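Side-chain contacts in heme-binding protein A / AI-2 binding protein A (Helicobacter pylori SS1, PDB 6OFQ), which binds the peptide STSA, and probably other short peptides, in the periplasm, probably for delivery to an ABC transporter: residues A[318-321]-A[322-326]; A[256-260]-A[261-265]; A[489-493]-A[494-498]; A[41-45]-A[46-50]; A[326-329]-A[330-334]. One frame throughout, in Å; residues are numbered along the deposited sequence.

Interaction 1. Residues A[318-321]-A[322-326]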
loop_
_atom_site.group_PDB
_atom_site.type_symbol
_atom_site.label_atom_id
_atom_site.label_comp_id
_atom_site.label_asym_id
_atom_site.label_seq_id
_atom_site.Cartn_x
_atom_site.Cartn_y
_atom_site.Cartn_z
ATOM N N ILE A 318 -22.717 -2.829 13.975
ATOM C CA ILE A 318 -21.399 -2.445 14.497
ATOM C C ILE A 318 -21.363 -0.960 14.746
ATOM O O ILE A 318 -21.573 -0.135 13.853
ATOM C CB ILE A 318 -20.285 -2.829 13.508
ATOM C CG1 ILE A 318 -20.201 -4.345 13.410
ATOM C CG2 ILE A 318 -18.913 -2.275 13.899
ATOM C CD1 ILE A 318 -19.564 -4.895 12.169
ATOM N N ASN A 319 -21.243 -0.593 16.027
ATOM C CA ASN A 319 -21.200 0.814 16.370
ATOM C C ASN A 319 -19.859 1.472 16.147
ATOM O O ASN A 319 -18.909 1.283 16.903
ATOM C CB ASN A 319 -21.665 0.992 17.821
ATOM C CG ASN A 319 -21.653 2.433 18.262
ATOM O OD1 ASN A 319 -21.130 3.342 17.637
ATOM N ND2 ASN A 319 -22.358 2.666 19.388
ATOM N N VAL A 320 -19.683 2.063 14.977
ATOM C CA VAL A 320 -18.358 2.543 14.574
ATOM C C VAL A 320 -17.870 3.687 15.451
ATOM O O VAL A 320 -16.667 3.783 15.715
ATOM C CB VAL A 320 -18.291 2.883 13.048
ATOM C CG1 VAL A 320 -16.990 3.601 12.722
ATOM C CG2 VAL A 320 -18.458 1.615 12.236
ATOM N N ASP A 321 -18.759 4.564 15.922
ATOM C CA ASP A 321 -18.307 5.609 16.854
ATOM C C ASP A 321 -17.636 4.976 18.108
ATOM O O ASP A 321 -16.575 5.384 18.588
ATOM C CB ASP A 321 -19.417 6.552 17.291
ATOM C CG ASP A 321 -19.930 7.437 16.182
ATOM O OD1 ASP A 321 -19.196 7.815 15.251
ATOM O OD2 ASP A 321 -21.086 7.882 16.293
ATOM N N ASP A 322 -18.236 3.922 18.636
ATOM C CA ASP A 322 -17.673 3.200 19.781
ATOM C C ASP A 322 -16.394 2.463 19.433
ATOM O O ASP A 322 -15.404 2.430 20.164
ATOM C CB ASP A 322 -18.730 2.239 20.312
ATOM C CG ASP A 322 -18.391 1.706 21.672
ATOM O OD1 ASP A 322 -18.161 2.572 22.544
ATOM O OD2 ASP A 322 -18.500 0.489 21.882
ATOM N N TYR A 323 -16.374 1.866 18.236
ATOM C CA TYR A 323 -15.173 1.223 17.756
ATOM C C TYR A 323 -13.988 2.187 17.691
ATOM O O TYR A 323 -12.865 1.812 18.097
ATOM C CB TYR A 323 -15.467 0.577 16.396
ATOM C CG TYR A 323 -14.342 -0.218 15.768
ATOM C CD1 TYR A 323 -14.181 -1.534 16.024
ATOM C CD2 TYR A 323 -13.477 0.327 14.854
ATOM C CE1 TYR A 323 -13.136 -2.264 15.507
ATOM C CE2 TYR A 323 -12.494 -0.417 14.255
ATOM C CZ TYR A 323 -12.301 -1.719 14.573
ATOM O OH TYR A 323 -11.263 -2.432 14.009
ATOM N N ILE A 324 -14.189 3.365 17.152
ATOM C CA ILE A 324 -13.158 4.357 17.106
ATOM C C ILE A 324 -12.638 4.750 18.497
ATOM O O ILE A 324 -11.442 4.907 18.664
ATOM C CB ILE A 324 -13.552 5.514 16.195
ATOM C CG1 ILE A 324 -13.542 4.938 14.754
ATOM C CG2 ILE A 324 -12.716 6.780 16.410
ATOM C CD1 ILE A 324 -14.157 5.931 13.799
ATOM N N LYS A 325 -13.555 4.913 19.441
ATOM C CA LYS A 325 -13.119 5.122 20.830
ATOM C C LYS A 325 -12.292 3.997 21.427
ATOM O O LYS A 325 -11.209 4.254 21.959
ATOM C CB LYS A 325 -14.377 5.391 21.666
ATOM C CG LYS A 325 -14.992 6.731 21.356
ATOM C CD LYS A 325 -16.216 7.157 22.160
ATOM C CE LYS A 325 -16.704 8.481 21.574
ATOM N NZ LYS A 325 -17.714 9.206 22.394
ATOM N N VAL A 326 -12.751 2.749 21.300
ATOM C CA VAL A 326 -12.061 1.584 21.832
ATOM C C VAL A 326 -10.774 1.187 21.169
ATOM O O VAL A 326 -9.789 0.833 21.828
ATOM C CB VAL A 326 -12.967 0.329 21.805
ATOM C CG1 VAL A 326 -12.244 -0.926 22.286
ATOM C CG2 VAL A 326 -14.123 0.636 22.724
#

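Interaction 2. Residues A[256-260]-A[261-265]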
loop_
_atom_site.group_PDB
_atom_site.type_symbol
_atom_site.label_atom_id
_atom_site.label_comp_id
_atom_site.label_asym_id
_atom_site.label_seq_id
_atom_site.Cartn_x
_atom_site.Cartn_y
_atom_site.Cartn_z
ATOM N N LEU A 256 8.292 0.730 24.167
ATOM C CA LEU A 256 9.320 0.708 25.195
ATOM C C LEU A 256 10.723 0.872 24.639
ATOM O O LEU A 256 11.570 1.610 25.182
ATOM C CB LEU A 256 9.238 -0.574 26.027
ATOM C CG LEU A 256 10.280 -0.701 27.151
ATOM C CD1 LEU A 256 10.218 0.447 28.140
ATOM C CD2 LEU A 256 10.021 -2.097 27.759
ATOM N N ALA A 257 10.955 0.284 23.460
ATOM C CA ALA A 257 12.207 0.461 22.787
ATOM C C ALA A 257 12.451 1.934 22.358
ATOM O O ALA A 257 13.598 2.404 22.326
ATOM C CB ALA A 257 12.338 -0.487 21.611
ATOM N N LEU A 258 11.389 2.682 22.036
ATOM C CA LEU A 258 11.534 4.090 21.796
ATOM C C LEU A 258 11.876 4.798 23.067
ATOM O O LEU A 258 12.752 5.674 23.067
ATOM C CB LEU A 258 10.271 4.662 21.168
ATOM C CG LEU A 258 10.404 6.124 20.782
ATOM C CD1 LEU A 258 11.332 6.364 19.591
ATOM C CD2 LEU A 258 9.029 6.663 20.392
ATOM N N ARG A 259 11.199 4.446 24.146
ATOM C CA ARG A 259 11.406 5.105 25.440
ATOM C C ARG A 259 12.834 4.892 25.944
ATOM O O ARG A 259 13.337 5.749 26.677
ATOM C CB ARG A 259 10.346 4.552 26.409
ATOM C CG ARG A 259 9.018 5.197 26.165
ATOM C CD ARG A 259 7.941 4.447 26.953
ATOM N NE ARG A 259 8.234 4.277 28.385
ATOM C CZ ARG A 259 7.696 3.304 29.112
ATOM N NH1 ARG A 259 6.931 2.393 28.501
ATOM N NH2 ARG A 259 7.917 3.253 30.429
ATOM N N THR A 260 13.450 3.764 25.667
ATOM C CA THR A 260 14.832 3.511 26.082
ATOM C C THR A 260 15.852 4.014 25.060
ATOM O O THR A 260 17.059 3.918 25.268
ATOM C CB THR A 260 15.080 2.021 26.332
ATOM O OG1 THR A 260 14.989 1.282 25.107
ATOM C CG2 THR A 260 14.161 1.419 27.370
ATOM N N GLY A 261 15.399 4.487 23.907
ATOM C CA GLY A 261 16.283 4.875 22.814
ATOM C C GLY A 261 16.903 3.770 21.985
ATOM O O GLY A 261 17.707 4.035 21.079
ATOM N N GLU A 262 16.423 2.540 22.217
ATOM C CA GLU A 262 16.884 1.405 21.451
ATOM C C GLU A 262 16.455 1.519 19.993
ATOM O O GLU A 262 17.083 1.005 19.061
ATOM C CB GLU A 262 16.276 0.144 22.111
ATOM C CG GLU A 262 16.594 -1.182 21.492
ATOM C CD GLU A 262 15.914 -2.357 22.185
ATOM O OE1 GLU A 262 16.024 -2.335 23.452
ATOM O OE2 GLU A 262 15.294 -3.154 21.422
ATOM N N ILE A 263 15.259 2.070 19.815
ATOM C CA ILE A 263 14.845 2.410 18.431
ATOM C C ILE A 263 14.497 3.897 18.461
ATOM O O ILE A 263 14.352 4.528 19.510
ATOM C CB ILE A 263 13.667 1.548 17.915
ATOM C CG1 ILE A 263 12.388 1.782 18.711
ATOM C CG2 ILE A 263 14.087 0.090 17.979
ATOM C CD1 ILE A 263 11.371 2.596 18.004
ATOM N N MET A 264 14.347 4.532 17.295
ATOM C CA MET A 264 14.311 5.983 17.155
ATOM C C MET A 264 13.042 6.526 16.498
ATOM O O MET A 264 12.758 7.717 16.605
ATOM C CB MET A 264 15.527 6.489 16.405
ATOM C CG MET A 264 16.848 6.091 17.063
ATOM S SD MET A 264 18.256 6.125 15.949
ATOM C CE MET A 264 18.414 7.842 15.614
ATOM N N LEU A 265 12.344 5.679 15.761
ATOM C CA LEU A 265 11.172 6.096 14.972
ATOM C C LEU A 265 10.396 4.795 14.798
ATOM O O LEU A 265 10.978 3.762 14.478
ATOM C CB LEU A 265 11.624 6.690 13.635
ATOM C CG LEU A 265 10.700 6.802 12.420
ATOM C CD1 LEU A 265 9.728 7.859 12.762
ATOM C CD2 LEU A 265 11.479 7.281 11.211
HETATM O O HOH W 1 13.880 -1.376 24.996
#

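Interaction 3. Residues A[489-493]-A[494-498]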
loop_
_atom_site.group_PDB
_atom_site.type_symbol
_atom_site.label_atom_id
_atom_site.label_comp_id
_atom_site.label_asym_id
_atom_site.label_seq_id
_atom_site.Cartn_x
_atom_site.Cartn_y
_atom_site.Cartn_z
ATOM N N GLU A 489 -21.979 6.178 -4.571
ATOM C CA GLU A 489 -23.347 5.796 -4.257
ATOM C C GLU A 489 -23.672 4.321 -4.408
ATOM O O GLU A 489 -24.383 3.692 -3.615
ATOM C CB GLU A 489 -24.355 6.606 -5.095
ATOM C CG GLU A 489 -24.308 8.095 -4.906
ATOM C CD GLU A 489 -25.241 8.780 -5.909
ATOM O OE1 GLU A 489 -25.830 8.232 -6.894
ATOM O OE2 GLU A 489 -25.292 10.001 -5.728
ATOM N N ILE A 490 -23.199 3.760 -5.519
ATOM C CA ILE A 490 -23.496 2.358 -5.874
ATOM C C ILE A 490 -22.861 1.455 -4.817
ATOM O O ILE A 490 -23.526 0.536 -4.313
ATOM C CB ILE A 490 -23.044 1.992 -7.299
ATOM C CG1 ILE A 490 -23.906 2.795 -8.309
ATOM C CG2 ILE A 490 -23.164 0.495 -7.529
ATOM C CD1 ILE A 490 -23.378 2.594 -9.689
ATOM N N ILE A 491 -21.588 1.632 -4.492
ATOM C CA ILE A 491 -20.960 0.703 -3.557
ATOM C C ILE A 491 -21.557 0.894 -2.153
ATOM O O ILE A 491 -21.739 -0.102 -1.444
ATOM C CB ILE A 491 -19.420 0.834 -3.573
ATOM C CG1 ILE A 491 -18.765 -0.280 -2.746
ATOM C CG2 ILE A 491 -18.960 2.197 -3.115
ATOM C CD1 ILE A 491 -17.276 -0.450 -2.886
ATOM N N HIS A 492 -21.920 2.102 -1.757
ATOM C CA HIS A 492 -22.673 2.294 -0.525
ATOM C C HIS A 492 -23.978 1.503 -0.481
ATOM O O HIS A 492 -24.299 0.814 0.497
ATOM C CB HIS A 492 -22.941 3.749 -0.265
ATOM C CG HIS A 492 -23.733 4.013 0.971
ATOM N ND1 HIS A 492 -23.199 4.016 2.244
ATOM C CD2 HIS A 492 -25.032 4.348 1.097
ATOM C CE1 HIS A 492 -24.140 4.375 3.094
ATOM N NE2 HIS A 492 -25.243 4.639 2.423
ATOM N N LYS A 493 -24.736 1.620 -1.573
ATOM C CA LYS A 493 -25.961 0.820 -1.666
ATOM C C LYS A 493 -25.777 -0.664 -1.605
ATOM O O LYS A 493 -26.567 -1.374 -0.954
ATOM C CB LYS A 493 -26.699 1.224 -2.968
ATOM C CG LYS A 493 -27.879 0.362 -3.386
ATOM C CD LYS A 493 -28.210 0.432 -4.879
ATOM C CE LYS A 493 -27.193 -0.195 -5.840
ATOM N NZ LYS A 493 -27.217 -1.609 -6.344
ATOM N N ASP A 494 -24.722 -1.159 -2.237
ATOM C CA ASP A 494 -24.468 -2.585 -2.234
ATOM C C ASP A 494 -23.808 -3.135 -0.950
ATOM O O ASP A 494 -23.892 -4.331 -0.674
ATOM C CB ASP A 494 -23.586 -3.014 -3.435
ATOM C CG ASP A 494 -24.231 -2.852 -4.773
ATOM O OD1 ASP A 494 -25.472 -2.937 -4.807
ATOM O OD2 ASP A 494 -23.517 -2.800 -5.792
ATOM N N ALA A 495 -23.199 -2.260 -0.199
ATOM C CA ALA A 495 -22.569 -2.636 1.073
ATOM C C ALA A 495 -21.755 -3.908 1.060
ATOM O O ALA A 495 -21.987 -4.827 1.869
ATOM C CB ALA A 495 -23.647 -2.685 2.180
ATOM N N PRO A 496 -20.813 -4.060 0.129
ATOM C CA PRO A 496 -20.011 -5.278 0.065
ATOM C C PRO A 496 -18.936 -5.362 1.118
ATOM O O PRO A 496 -17.977 -6.115 0.925
ATOM C CB PRO A 496 -19.406 -5.203 -1.328
ATOM C CG PRO A 496 -19.148 -3.745 -1.428
ATOM C CD PRO A 496 -20.407 -3.116 -0.922
ATOM N N TYR A 497 -19.091 -4.661 2.239
ATOM C CA TYR A 497 -18.044 -4.523 3.231
ATOM C C TYR A 497 -18.615 -3.790 4.441
ATOM O O TYR A 497 -19.760 -3.344 4.371
ATOM C CB TYR A 497 -16.842 -3.740 2.703
ATOM C CG TYR A 497 -16.895 -2.267 2.522
ATOM C CD1 TYR A 497 -17.814 -1.665 1.689
ATOM C CD2 TYR A 497 -15.888 -1.512 3.079
ATOM C CE1 TYR A 497 -17.782 -0.279 1.436
ATOM C CE2 TYR A 497 -15.873 -0.149 2.906
ATOM C CZ TYR A 497 -16.737 0.422 2.004
ATOM O OH TYR A 497 -16.705 1.795 1.861
ATOM N N VAL A 498 -17.859 -3.679 5.528
ATOM C CA VAL A 498 -18.222 -2.768 6.591
ATOM C C VAL A 498 -17.119 -1.698 6.684
ATOM O O VAL A 498 -16.003 -1.990 7.159
ATOM C CB VAL A 498 -18.331 -3.436 7.945
ATOM C CG1 VAL A 498 -18.837 -2.431 8.933
ATOM C CG2 VAL A 498 -19.241 -4.660 7.923
#

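Interaction 4. Residues A[41-45]-A[46-50]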
loop_
_atom_site.group_PDB
_atom_site.type_symbol
_atom_site.label_atom_id
_atom_site.label_comp_id
_atom_site.label_asym_id
_atom_site.label_seq_id
_atom_site.Cartn_x
_atom_site.Cartn_y
_atom_site.Cartn_z
ATOM N N GLY A 41 8.921 -7.259 5.965
ATOM C CA GLY A 41 8.619 -7.386 4.531
ATOM C C GLY A 41 8.568 -8.839 4.090
ATOM O O GLY A 41 9.085 -9.751 4.764
ATOM N N SER A 42 7.975 -9.048 2.915
ATOM C CA SER A 42 7.771 -10.364 2.348
ATOM C C SER A 42 8.614 -10.608 1.092
ATOM O O SER A 42 8.699 -11.760 0.640
ATOM C CB SER A 42 6.274 -10.577 2.042
ATOM O OG SER A 42 5.520 -10.708 3.246
ATOM N N SER A 43 9.263 -9.585 0.556
ATOM C CA SER A 43 10.073 -9.755 -0.656
ATOM C C SER A 43 10.978 -8.518 -0.730
ATOM O O SER A 43 10.637 -7.440 -0.155
ATOM C CB SER A 43 9.202 -9.878 -1.909
ATOM O OG SER A 43 10.015 -10.209 -3.061
ATOM N N MET A 44 12.018 -8.621 -1.554
ATOM C CA MET A 44 12.795 -7.495 -2.018
ATOM C C MET A 44 12.521 -7.139 -3.504
ATOM O O MET A 44 13.175 -6.245 -4.011
ATOM C CB MET A 44 14.295 -7.735 -1.797
ATOM C CG MET A 44 14.597 -7.745 -0.307
ATOM S SD MET A 44 14.468 -6.122 0.467
ATOM C CE MET A 44 14.276 -6.639 2.170
ATOM N N ASP A 45 11.578 -7.812 -4.120
ATOM C CA ASP A 45 11.076 -7.423 -5.462
ATOM C C ASP A 45 9.668 -6.847 -5.255
ATOM O O ASP A 45 8.725 -7.590 -5.007
ATOM C CB ASP A 45 11.046 -8.626 -6.422
ATOM C CG ASP A 45 10.534 -8.291 -7.797
ATOM O OD1 ASP A 45 10.002 -7.182 -8.044
ATOM O OD2 ASP A 45 10.735 -9.104 -8.734
ATOM N N PRO A 46 9.527 -5.526 -5.362
ATOM C CA PRO A 46 8.244 -4.896 -5.023
ATOM C C PRO A 46 7.109 -5.238 -5.946
ATOM O O PRO A 46 5.946 -5.046 -5.567
ATOM C CB PRO A 46 8.540 -3.411 -5.053
ATOM C CG PRO A 46 9.619 -3.352 -6.030
ATOM C CD PRO A 46 10.498 -4.530 -5.825
ATOM N N ALA A 47 7.403 -5.745 -7.159
ATOM C CA ALA A 47 6.366 -6.215 -8.038
ATOM C C ALA A 47 5.693 -7.485 -7.584
ATOM O O ALA A 47 4.592 -7.745 -8.026
ATOM C CB ALA A 47 6.799 -6.350 -9.487
ATOM N N LEU A 48 6.289 -8.211 -6.642
ATOM C CA LEU A 48 5.719 -9.463 -6.195
ATOM C C LEU A 48 4.845 -9.341 -4.947
ATOM O O LEU A 48 4.254 -10.336 -4.503
ATOM C CB LEU A 48 6.903 -10.413 -5.852
ATOM C CG LEU A 48 7.726 -10.815 -7.071
ATOM C CD1 LEU A 48 8.794 -11.786 -6.560
ATOM C CD2 LEU A 48 6.958 -11.418 -8.210
ATOM N N VAL A 49 4.828 -8.167 -4.339
ATOM C CA VAL A 49 4.140 -7.957 -3.049
ATOM C C VAL A 49 3.240 -6.732 -3.187
ATOM O O VAL A 49 3.377 -5.990 -4.153
ATOM C CB VAL A 49 5.170 -7.872 -1.914
ATOM C CG1 VAL A 49 5.818 -9.219 -1.621
ATOM C CG2 VAL A 49 6.200 -6.829 -2.182
ATOM N N THR A 50 2.408 -6.518 -2.152
ATOM C CA THR A 50 1.489 -5.369 -2.225
ATOM C C THR A 50 1.452 -4.514 -0.976
ATOM O O THR A 50 0.675 -3.557 -0.923
ATOM C CB THR A 50 0.040 -5.868 -2.472
ATOM O OG1 THR A 50 -0.351 -6.621 -1.331
ATOM C CG2 THR A 50 -0.116 -6.695 -3.760
#

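Interaction 5. Residues A[326-329]-A[330-334]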
loop_
_atom_site.group_PDB
_atom_site.type_symbol
_atom_site.label_atom_id
_atom_site.label_comp_id
_atom_site.label_asym_id
_atom_site.label_seq_id
_atom_site.Cartn_x
_atom_site.Cartn_y
_atom_site.Cartn_z
ATOM N N VAL A 326 -12.751 2.749 21.300
ATOM C CA VAL A 326 -12.061 1.584 21.832
ATOM C C VAL A 326 -10.774 1.187 21.169
ATOM O O VAL A 326 -9.789 0.833 21.828
ATOM C CB VAL A 326 -12.967 0.329 21.805
ATOM C CG1 VAL A 326 -12.244 -0.926 22.286
ATOM C CG2 VAL A 326 -14.123 0.636 22.724
ATOM N N ILE A 327 -10.822 1.085 19.849
ATOM C CA ILE A 327 -9.725 0.560 19.109
ATOM C C ILE A 327 -8.758 1.685 18.860
ATOM O O ILE A 327 -7.561 1.448 18.826
ATOM C CB ILE A 327 -10.091 -0.091 17.752
ATOM C CG1 ILE A 327 -10.806 -1.424 17.921
ATOM C CG2 ILE A 327 -8.881 -0.294 16.836
ATOM C CD1 ILE A 327 -11.605 -1.675 19.180
ATOM N N TYR A 328 -9.246 2.856 18.488
ATOM C CA TYR A 328 -8.354 3.907 18.077
ATOM C C TYR A 328 -8.115 5.007 19.063
ATOM O O TYR A 328 -7.358 5.943 18.815
ATOM C CB TYR A 328 -8.837 4.525 16.734
ATOM C CG TYR A 328 -8.667 3.615 15.501
ATOM C CD1 TYR A 328 -7.437 3.409 14.898
ATOM C CD2 TYR A 328 -9.732 2.869 15.044
ATOM C CE1 TYR A 328 -7.276 2.503 13.866
ATOM C CE2 TYR A 328 -9.600 1.985 13.977
ATOM C CZ TYR A 328 -8.373 1.801 13.406
ATOM O OH TYR A 328 -8.319 0.927 12.331
ATOM N N GLU A 329 -8.791 4.947 20.224
ATOM C CA GLU A 329 -8.711 6.010 21.195
ATOM C C GLU A 329 -8.929 7.379 20.599
ATOM O O GLU A 329 -8.374 8.401 21.005
ATOM C CB GLU A 329 -7.370 5.957 21.937
ATOM C CG GLU A 329 -7.183 4.619 22.602
ATOM C CD GLU A 329 -7.869 4.503 23.971
ATOM O OE1 GLU A 329 -8.220 5.501 24.601
ATOM O OE2 GLU A 329 -8.064 3.339 24.326
ATOM N N GLY A 330 -9.859 7.416 19.641
ATOM C CA GLY A 330 -10.215 8.666 19.048
ATOM C C GLY A 330 -9.370 9.142 17.880
ATOM O O GLY A 330 -9.646 10.171 17.254
ATOM N N PHE A 331 -8.260 8.447 17.632
ATOM C CA PHE A 331 -7.272 8.877 16.612
ATOM C C PHE A 331 -7.661 8.351 15.211
ATOM O O PHE A 331 -6.884 7.675 14.541
ATOM C CB PHE A 331 -5.879 8.331 16.958
ATOM C CG PHE A 331 -5.274 8.970 18.168
ATOM C CD1 PHE A 331 -4.571 10.164 18.080
ATOM C CD2 PHE A 331 -5.344 8.342 19.383
ATOM C CE1 PHE A 331 -3.961 10.738 19.205
ATOM C CE2 PHE A 331 -4.745 8.886 20.506
ATOM C CZ PHE A 331 -4.069 10.074 20.426
ATOM N N ALA A 332 -8.884 8.672 14.799
ATOM C CA ALA A 332 -9.426 8.230 13.514
ATOM C C ALA A 332 -10.704 8.982 13.238
ATOM O O ALA A 332 -11.322 9.530 14.128
ATOM C CB ALA A 332 -9.737 6.748 13.590
ATOM N N GLN A 333 -11.153 8.937 12.003
ATOM C CA GLN A 333 -12.447 9.463 11.570
ATOM C C GLN A 333 -13.330 8.324 11.096
ATOM O O GLN A 333 -12.817 7.376 10.472
ATOM C CB GLN A 333 -12.225 10.525 10.460
ATOM C CG GLN A 333 -13.500 11.104 9.876
ATOM C CD GLN A 333 -13.343 12.299 8.925
ATOM O OE1 GLN A 333 -12.289 12.930 8.906
ATOM N NE2 GLN A 333 -14.419 12.662 8.207
ATOM N N LYS A 334 -14.632 8.358 11.316
ATOM C CA LYS A 334 -15.541 7.327 10.851
ATOM C C LYS A 334 -15.473 7.197 9.329
ATOM O O LYS A 334 -15.568 8.208 8.616
ATOM C CB LYS A 334 -16.962 7.700 11.278
ATOM C CG LYS A 334 -18.066 6.797 10.754
ATOM C CD LYS A 334 -19.449 6.981 11.376
ATOM C CE LYS A 334 -19.744 8.306 12.033
ATOM N NZ LYS A 334 -20.969 8.131 12.858
#

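Interaction 1. Residues A[318-321]-A[322-326]
Asn319 N-caps helix 320-328, and the residues of its first turn meet one another and the cap at spacings of three and four. Asp322 comes first: its N-H reaches Asn319 OD1 at 3.1 Å, a nearly straight capping bond, although the donor stands above the plane of the amide rather than within it. Asn319 can accept there because its CG lies anti to the backbone N (chi1 -180°), which swings the amide back over the opening turn. Its CG rests on Asp322 CB at 3.6 Å, the two side chains crossing at about a right angle. Asparagine suits a cap, since its short amide accepts from an N-H that has no carbonyl of a preceding turn. Tyr323 N-H then gives to Asn319 O, the first regular helical bond, while the ring leads away to meet Phe390 edge-to-face. Ile324 N binds Val320 O at 2.9 Å, and Ile324 CD1 touches Val320 CG1 at 3.8 Å; Val320 lies on Lys334 and Ile324 on Ala332 of strand 332-334. The carboxylate of Asp321 forms a salt bridge with Lys334, whereas its carbonyl accepts from Lys325 N, whose extended side chain runs past with Lys325 CG 3.5 Å from Asp321 O.

Interaction 2. Residues A[256-260]-A[261-265]
A Schellman motif ends helix 251-259, with Gly261 as the residue of positive phi (76°) that turns the chain out of the last turn. Its two bonds run back across the turn: Glu262 N gives a weak, bent bond to Ala257 O at 2.8 Å, and Gly261 N gives to Leu258 O at 3.0 Å. Ile263 N adds an almost straight bond to Ala257 O at 3.0 Å, strengthening the grip on that carbonyl. Glycine suits the turn because positive phi favours it and a CB here would collide with Thr260 O.

Apolar contacts span the glycine. Ile263 CG1, placed between the backbone N and the carbonyl carbon (chi1 64°), folds back so that it meets Ala257 CB at 3.7 Å, while CD1 reaches Leu258 CB at 3.9 Å. Alanine, small, lets the returning chain come close, and Leu258 CD1 extends along it to Ile263 O at 3.5 Å, a buried carbonyl that has no partner in the model. On the exposed side, Thr260 and Glu262 lie side by side, and a water joins Thr260 OG1 to Glu262 OE1, to which it donates; Glu262 OE2 pairs with Arg246. Past the turn, Ile263 packs on Val34 and Ala36 of strand 32-37, and strand 265-266 continues at the edge of that sheet, with Leu258 against Pro508 of strand 497-510.

Interaction 3. Residues A[489-493]-A[494-498]
Asp494 N-H binds Ile490 O at 2.9 Å as the last full turn of helix 477-494 closes, and the chain then leaves the helix at Ala495, whose phi is positive. Ala495 N gives a bent bond (135°) to Ile491 O, at 2.9 Å, and a weak second one to His492 O. Beyond the segments, His492 O accepts from Tyr353 OH, Asp494 O from Arg311, Pro496 O from Ser457 OG and Tyr497 O from Asn315 ND2.

The carboxylate of Asp494 has a partner for each oxygen. Lys493 NZ meets OD1 at 2.7 Å in a salt bridge, on the syn side but 33° out of the carboxylate plane. The lysine gets there by bending at chi3 and chi4, which folds its long chain back alongside its neighbour. OD2 takes Tyr459 OH and lies beside Ile490 CG2, 3.7 Å away.

On the apolar side, Ile491 CG1 touches Pro496 CG at 3.7 Å, the side chains crossing at about a right angle, and stands 4.3 Å from Tyr497 CE1. Proline, lacking an N-H, fits where helical bonding breaks off before strand 497-510. With one oxygen paired to an ammonium group and the other taking a tyrosine hydroxyl, the carboxylate is probably held as an anion.

Interaction 4. Residues A[41-45]-A[46-50]
Asp45 and Leu48 cross obliquely at the heart of a buried turn in the loop between strand 32-37 and helix 52-61. The flat carboxylate of the aspartate passes beside the leucine, with OD2 and CG both 3.8 Å from Leu48 CG, while Leu48 CD1 comes to 3.9 Å from Asp45 CB. Because CG of Asp45 is anti to the backbone N (chi1 180°), the acid swings forward along the chain, and OD1 accepts from Ala47 N at 3.1 Å, the donor coming from above the carboxylate plane. This is an Asx turn, backed by Leu48 N giving to Asp45 O at 3.0 Å in a nearly straight bond. Pro46 suits the position between them: it has no N-H to satisfy, and its fixed phi fits the helical angles that begin there.

On either flank of the turn in sequence, Ser43 and Val49 face each other. Both side chains set out across the loop, and Val49 CG1 presses on Ser43 CB at 3.5 Å, tighter than usual van der Waals contact; the same methyl touches Ser42 CB at 3.9 Å. The hydroxyl of Ser43 is turned from this methyl to its own chain, where OG accepts from Asp45 N at 3.1 Å and makes an ST turn, next to Leu48 CD1. A small serine can do both jobs in this tight space.

Asp45 OD2 is held by Arg125 in a salt bridge and by Tyr134 OH. With these partners and the Ala47 N-H, a buried carboxylate that would otherwise be costly is probably stabilised as an anion, tying the loop to helix 116-127.

Interaction 5. Residues A[326-329]-A[330-334]
Tyr328 and Phe331 are the ends of a type I' beta turn that takes the chain from helix 320-328 into strand 332-334. Its backbone bond runs from Phe331 N to Tyr328 O at 2.9 Å; the N-H points well at the oxygen, but from above the carbonyl plane. An inverse gamma turn centred on Phe331 follows at once, with a weak bond from Ala332 N to Gly330 O.

The two corner residues both have positive phi. Glu329, with phi 49°, is the first to leave the helical conformation, and its exposed acid, bent at chi2, leads away from the turn. Gly330 has phi 86°, and glycine suits it, for at these angles a side chain would collide with Glu329 O.

Polar-aromatic contact comes from the ring of Phe331. It meets Tyr328 O edge-on and in its own plane, with CD2 3.2 Å from that oxygen, so the slightly positive edge hydrogen on CD2 faces the carbonyl oxygen that also takes the turn bond. CE2 continues past Glu329, and Glu329 CB lies 4.0 Å from Phe331 CD2.

Apolar contact lies on the inner side. The CG of Tyr328 is anti to its carbonyl carbon (chi1 -71°), which brings the root of the ring to Ala332. Alanine suits the opposing place, since a single methyl leaves room for the ring; both residues also touch Ala501 of strand 497-510. Ile327 CG2 lies over one face of the tyrosine ring, toward its rim, and Ala332 CB approaches the ring obliquely, 3.8 Å from Tyr328 CG.

Overall arrangement
Along the chain the order is interaction 4, 2, 1, 5, 3. Interactions 1 and 5 open and close the same helix, 320-328; they share Val326, have centres 7 Å apart, and are joined by a probable hydrogen bond from Gly330 N to Ile324 O. Interaction 3 lies 19 Å from interaction 1, centre to centre, yet touches it through Ile318 and Val498; its strand 497-510 pairs with strand 332-334 of interaction 5. Interaction 2 ends a helix beside the sheet holding strands 32-37 and 265-266, about 14 Å from interaction 5 at the nearest atoms. Interaction 4, the most central, is at least about 14 Å from the others. Four of the five thus lie where helices start or stop beside the sheets.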